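Local structure of tRNA (guanine(26)-N(2))-dimethyltransferase (Pyrococcus horikoshii, 2YTZ) at residues A33-I38 and D224-A229; A164-P169 and L179-A184. The protein probably transfers two methyl groups from S-adenosyl-L-methionine to the N2 atom of guanine 26 in a number of tRNAs. One frame throughout, in Å; residues are numbered along the deposited sequence.

Contact 1. Residues A33-I38 and D224-A229; sequences ALNRDI and DHYFRA. With SAH (S-adenosyl-L-homocysteine), chain F.
Asn-35, on the first turn of helix 33-46, meets Arg-228 and Tyr-226, alternate residues of strand 226-235, both on the side facing the helix. Its CG lies anti to the backbone N (chi1 172°), which carries the amide away from the helix to the Arg-228 guanidinium. Arg-228 NH2 reaches Asn-35 OD1 at 3.3 Å, a weak bond near the guanidinium plane, with amide and guanidinium planes 23° apart. Asn-35 OD1 is also hydrogen-bonded by Arg-61, a predicted S-adenosyl-L-methionine-binding residue, while Asp-136 forms a salt bridge with Arg-228 NH2. A water donates to Asn-35 O at 2.7 Å and accepts a weak bond from Arg-228 NE, adding a bridge to the helix backbone. The Tyr-226 hydroxyl packs on the aliphatic base of the asparagine, OH to Asn-35 CB 3.5 Å, and Asn-35 ND2 lies 3.6 Å from Tyr-226 CE1, amide and ring planes 58° apart. From the next helix position Arg-36 turns to the cofactor product, its NH1 donating to OXT of S-adenosyl-L-homocysteine at 2.6 Å; Glu-8 pairs with its NH2. A leucine in place of Arg-228 would probably leave Asp-136 without its cationic mate and the bridging water without its strand-side donor. Two arginines thus converge on a neutral amide oxygen; their like charges lie close there, and Asp-136, paired with Arg-228, probably offsets part of them.

Contact 2. Residues A164-P169 and L179-A184; sequences ATDGAP and LRKYLA
The turn that leaves strand 158-164 of the central sheet and enters the short helix 167-170 packs here against segment 179-184, at the C-terminal part of helix 175-182. Tyr-182 bridges the two: its OH donates a 3.0 Å hydrogen bond to Asp-166 OD1, arriving on the anti side of the carboxylate and 20° out of its plane. The ring and carboxylate planes lie 63° apart, and OD1 sits at the ring edge, as does Pro-169 CG, which touches Tyr-182 CE2 at 4.1 Å. Having CG anti to the carbonyl carbon (chi1 -59°) places the ring so that its hydroxyl reaches the turn, 4.1 Å from Ala-164 CB. Lys-181, its chain extended beyond CG, crosses the aspartate at a slant: its CD lies 3.6 Å from Asp-166 OD1, and its NZ makes a long salt bridge to the same oxygen at 3.8 Å. A water accepts from Lys-181 NZ at 2.6 Å and donates to Asp-166 OD2, so the carboxylate is engaged through both oxygens. Asp-166 occupies the N-cap position of helix 167-170, yet its side chain bonds to Tyr-182 instead. This ties a loop after a sheet strand of the class I (Rossmann-like) methyltransferase fold to segment 179-184, with helices 192-208 and 144-153 packing on Tyr-182.

Contact 2 is nested within the long chain segment that contact 1 closes, and their centres lie about 17 Å apart. They meet on the central mixed sheet, where strand 158-164, which runs into contact 2, pairs antiparallel with strand 226-235 of contact 1. The backbone nitrogen of Phe-227 lies 2.8 Å from Ala-164 O, a probable hydrogen bond, and Phe-227 CE1 packs on Gly-167 CA at 4.1 Å. Helix 33-46 brings contact 1 to the cofactor, whereas the Ala-164 side chain of contact 2 lies about 13 Å from the bound S-adenosyl-L-homocysteine. Neighbouring strands thus connect the cofactor side of the fold with more distant helical packing.

Contact 1. Residues A33-I38 and D224-A229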
# COMPACT_ATOMS: atom_id res chain seq x y z
N ALA A 33 -7.85 -2.75 -10.19
CA ALA A 33 -7.15 -3.81 -10.91
C ALA A 33 -5.65 -3.54 -10.87
O ALA A 33 -4.84 -4.47 -10.74
CB ALA A 33 -7.64 -3.88 -12.35
N LEU A 34 -5.27 -2.27 -10.97
CA LEU A 34 -3.87 -1.88 -10.93
C LEU A 34 -3.27 -2.22 -9.56
O LEU A 34 -2.14 -2.72 -9.47
CB LEU A 34 -3.72 -0.39 -11.21
CG LEU A 34 -2.28 0.13 -11.31
CD1 LEU A 34 -1.51 -0.70 -12.30
CD2 LEU A 34 -2.29 1.59 -11.73
N ASN A 35 -4.03 -1.96 -8.50
CA ASN A 35 -3.59 -2.25 -7.14
C ASN A 35 -3.31 -3.75 -6.98
O ASN A 35 -2.35 -4.13 -6.32
CB ASN A 35 -4.66 -1.82 -6.12
CG ASN A 35 -4.34 -2.27 -4.69
OD1 ASN A 35 -4.25 -3.47 -4.41
ND2 ASN A 35 -4.18 -1.31 -3.79
N ARG A 36 -4.15 -4.59 -7.59
CA ARG A 36 -3.97 -6.03 -7.50
C ARG A 36 -2.84 -6.53 -8.40
O ARG A 36 -2.23 -7.56 -8.11
CB ARG A 36 -5.28 -6.76 -7.80
CG ARG A 36 -6.37 -6.53 -6.74
CD ARG A 36 -7.65 -7.30 -7.02
NE ARG A 36 -8.44 -6.74 -8.12
CZ ARG A 36 -9.33 -5.76 -7.99
NH1 ARG A 36 -9.56 -5.23 -6.81
NH2 ARG A 36 -10.00 -5.33 -9.05
N ASP A 37 -2.56 -5.80 -9.47
CA ASP A 37 -1.46 -6.20 -10.35
C ASP A 37 -0.15 -6.11 -9.58
O ASP A 37 0.64 -7.06 -9.56
CB ASP A 37 -1.34 -5.28 -11.57
CG ASP A 37 -2.29 -5.65 -12.68
OD1 ASP A 37 -2.76 -6.81 -12.71
OD2 ASP A 37 -2.55 -4.79 -13.54
N ILE A 38 0.06 -4.97 -8.94
CA ILE A 38 1.28 -4.72 -8.17
C ILE A 38 1.52 -5.77 -7.09
O ILE A 38 2.60 -6.34 -7.01
CB ILE A 38 1.26 -3.29 -7.54
CG1 ILE A 38 0.92 -2.26 -8.61
CG2 ILE A 38 2.61 -2.96 -6.91
CD1 ILE A 38 1.78 -2.35 -9.86
N ASP A 224 -4.30 6.86 -7.56
CA ASP A 224 -5.75 6.85 -7.68
C ASP A 224 -6.47 7.03 -6.34
O ASP A 224 -7.39 6.28 -6.02
CB ASP A 224 -6.23 5.55 -8.34
CG ASP A 224 -5.50 5.23 -9.64
OD1 ASP A 224 -5.29 6.14 -10.47
OD2 ASP A 224 -5.14 4.05 -9.83
N HIS A 225 -6.03 7.99 -5.55
CA HIS A 225 -6.66 8.28 -4.27
C HIS A 225 -6.59 7.20 -3.19
O HIS A 225 -7.50 7.08 -2.38
CB HIS A 225 -8.11 8.68 -4.51
CG HIS A 225 -8.26 9.84 -5.44
ND1 HIS A 225 -7.76 11.09 -5.16
CD2 HIS A 225 -8.80 9.92 -6.68
CE1 HIS A 225 -7.97 11.89 -6.19
NE2 HIS A 225 -8.60 11.20 -7.13
N TYR A 226 -5.51 6.43 -3.18
CA TYR A 226 -5.36 5.43 -2.14
C TYR A 226 -3.89 5.28 -1.76
O TYR A 226 -3.00 5.59 -2.55
CB TYR A 226 -5.98 4.09 -2.55
CG TYR A 226 -5.33 3.37 -3.71
CD1 TYR A 226 -4.09 2.74 -3.55
CD2 TYR A 226 -5.95 3.32 -4.95
CE1 TYR A 226 -3.50 2.08 -4.62
CE2 TYR A 226 -5.37 2.67 -6.01
CZ TYR A 226 -4.14 2.05 -5.85
OH TYR A 226 -3.55 1.41 -6.92
N PHE A 227 -3.65 4.83 -0.54
CA PHE A 227 -2.30 4.67 -0.03
C PHE A 227 -1.93 3.21 0.18
O PHE A 227 -2.58 2.49 0.92
CB PHE A 227 -2.17 5.44 1.28
CG PHE A 227 -2.47 6.91 1.15
CD1 PHE A 227 -3.79 7.37 1.09
CD2 PHE A 227 -1.43 7.84 1.05
CE1 PHE A 227 -4.06 8.74 0.94
CE2 PHE A 227 -1.69 9.21 0.90
CZ PHE A 227 -3.01 9.65 0.85
N ARG A 228 -0.86 2.78 -0.50
CA ARG A 228 -0.39 1.41 -0.42
C ARG A 228 0.88 1.28 0.39
O ARG A 228 1.80 2.09 0.26
CB ARG A 228 -0.12 0.84 -1.81
CG ARG A 228 -1.05 -0.28 -2.25
CD ARG A 228 -1.05 -1.47 -1.30
NE ARG A 228 -1.74 -2.62 -1.88
CZ ARG A 228 -1.89 -3.80 -1.27
NH1 ARG A 228 -1.40 -3.98 -0.05
NH2 ARG A 228 -2.51 -4.79 -1.89
N ALA A 229 0.93 0.26 1.23
CA ALA A 229 2.10 0.01 2.04
C ALA A 229 2.36 -1.48 2.17
O ALA A 229 1.49 -2.24 2.61
CB ALA A 229 1.93 0.63 3.41
N SAH F . -10.35 -7.18 -1.62
CA SAH F . -10.96 -6.60 -2.70
CB SAH F . -12.12 -5.84 -1.96
CG SAH F . -12.94 -5.40 -0.78
SD SAH F . -14.32 -4.45 -0.41
C SAH F . -10.73 -6.56 -4.09
O SAH F . -11.88 -6.54 -4.72
OXT SAH F . -9.55 -6.54 -4.54
C5' SAH F . -14.29 -4.61 1.27
C4' SAH F . -15.50 -5.44 1.76
O4' SAH F . -15.06 -5.70 3.09
C3' SAH F . -16.76 -6.22 1.51
O3' SAH F . -16.91 -7.37 0.63
C2' SAH F . -17.25 -6.58 2.91
O2' SAH F . -18.40 -7.10 3.28
C1' SAH F . -16.12 -6.21 3.85
N9 SAH F . -15.91 -6.28 5.41
C8 SAH F . -16.21 -5.27 6.20
N7 SAH F . -15.96 -5.57 7.43
C5 SAH F . -15.48 -6.78 7.47
C6 SAH F . -15.03 -7.62 8.51
N6 SAH F . -15.06 -7.18 9.76
N1 SAH F . -14.56 -8.90 8.22
C2 SAH F . -14.52 -9.38 6.93
N3 SAH F . -14.95 -8.58 5.91
C4 SAH F . -15.43 -7.28 6.14
O HOH W 1 -0.84 -2.63 -4.67

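Contact 2. Residues A164-P169 and L179-A184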
# COMPACT_ATOMS: atom_id res chain seq x y z
N ALA A 164 -5.12 2.01 2.04
CA ALA A 164 -5.92 2.98 2.77
C ALA A 164 -6.56 3.94 1.79
O ALA A 164 -5.88 4.74 1.16
CB ALA A 164 -5.06 3.74 3.76
N THR A 165 -7.88 3.85 1.66
CA THR A 165 -8.62 4.72 0.75
C THR A 165 -9.19 5.86 1.60
O THR A 165 -10.20 6.47 1.27
CB THR A 165 -9.77 3.96 0.07
OG1 THR A 165 -9.35 2.62 -0.22
CG2 THR A 165 -10.12 4.63 -1.24
N ASP A 166 -8.49 6.14 2.69
CA ASP A 166 -8.85 7.17 3.66
C ASP A 166 -8.24 8.54 3.32
O ASP A 166 -7.69 9.20 4.19
CB ASP A 166 -8.35 6.75 5.04
CG ASP A 166 -9.41 6.86 6.09
OD1 ASP A 166 -9.07 6.77 7.29
OD2 ASP A 166 -10.59 7.02 5.72
N GLY A 167 -8.35 8.97 2.07
CA GLY A 167 -7.77 10.24 1.68
C GLY A 167 -8.09 11.45 2.56
O GLY A 167 -7.18 12.18 2.96
N ALA A 168 -9.37 11.66 2.87
CA ALA A 168 -9.79 12.80 3.68
C ALA A 168 -8.95 13.00 4.95
O ALA A 168 -8.43 14.09 5.18
CB ALA A 168 -11.28 12.66 4.05
N PRO A 169 -8.83 11.97 5.80
CA PRO A 169 -8.03 12.16 7.01
C PRO A 169 -6.53 12.20 6.70
O PRO A 169 -5.82 13.09 7.17
CB PRO A 169 -8.42 10.97 7.88
CG PRO A 169 -8.71 9.91 6.88
CD PRO A 169 -9.52 10.66 5.85
N LEU A 179 -6.31 12.31 13.46
CA LEU A 179 -5.81 12.15 14.81
C LEU A 179 -6.40 10.91 15.52
O LEU A 179 -5.69 10.20 16.25
CB LEU A 179 -6.14 13.40 15.61
CG LEU A 179 -5.08 13.88 16.59
CD1 LEU A 179 -3.81 14.22 15.83
CD2 LEU A 179 -5.60 15.10 17.32
N ARG A 180 -7.69 10.67 15.32
CA ARG A 180 -8.37 9.54 15.95
C ARG A 180 -7.96 8.18 15.43
O ARG A 180 -7.77 7.24 16.21
CB ARG A 180 -9.88 9.65 15.79
CG ARG A 180 -10.56 10.63 16.74
CD ARG A 180 -12.04 10.30 16.85
NE ARG A 180 -12.67 10.23 15.53
CZ ARG A 180 -13.00 11.29 14.80
NH1 ARG A 180 -13.55 11.12 13.61
NH2 ARG A 180 -12.80 12.52 15.27
N LYS A 181 -7.85 8.07 14.11
CA LYS A 181 -7.53 6.80 13.48
C LYS A 181 -6.06 6.49 13.33
O LYS A 181 -5.64 5.34 13.49
CB LYS A 181 -8.17 6.74 12.09
CG LYS A 181 -9.68 6.89 12.07
CD LYS A 181 -10.17 7.19 10.66
CE LYS A 181 -11.65 7.55 10.63
NZ LYS A 181 -12.10 8.00 9.27
N TYR A 182 -5.27 7.51 13.03
CA TYR A 182 -3.84 7.33 12.79
C TYR A 182 -2.91 7.94 13.82
O TYR A 182 -1.69 7.82 13.69
CB TYR A 182 -3.50 7.88 11.42
CG TYR A 182 -4.27 7.24 10.29
CD1 TYR A 182 -3.93 5.97 9.83
CD2 TYR A 182 -5.33 7.90 9.68
CE1 TYR A 182 -4.64 5.37 8.79
CE2 TYR A 182 -6.04 7.32 8.64
CZ TYR A 182 -5.69 6.05 8.21
OH TYR A 182 -6.40 5.44 7.20
N LEU A 183 -3.48 8.60 14.83
CA LEU A 183 -2.68 9.23 15.88
C LEU A 183 -1.53 10.05 15.29
O LEU A 183 -0.37 9.89 15.68
CB LEU A 183 -2.13 8.17 16.83
CG LEU A 183 -3.19 7.34 17.56
CD1 LEU A 183 -2.54 6.15 18.27
CD2 LEU A 183 -3.95 8.22 18.55
N ALA A 184 -1.87 10.93 14.35
CA ALA A 184 -0.88 11.78 13.70
C ALA A 184 -1.53 13.05 13.16
O ALA A 184 -2.68 13.04 12.72
CB ALA A 184 -0.22 11.02 12.55
O HOH W 2 -12.64 6.03 7.64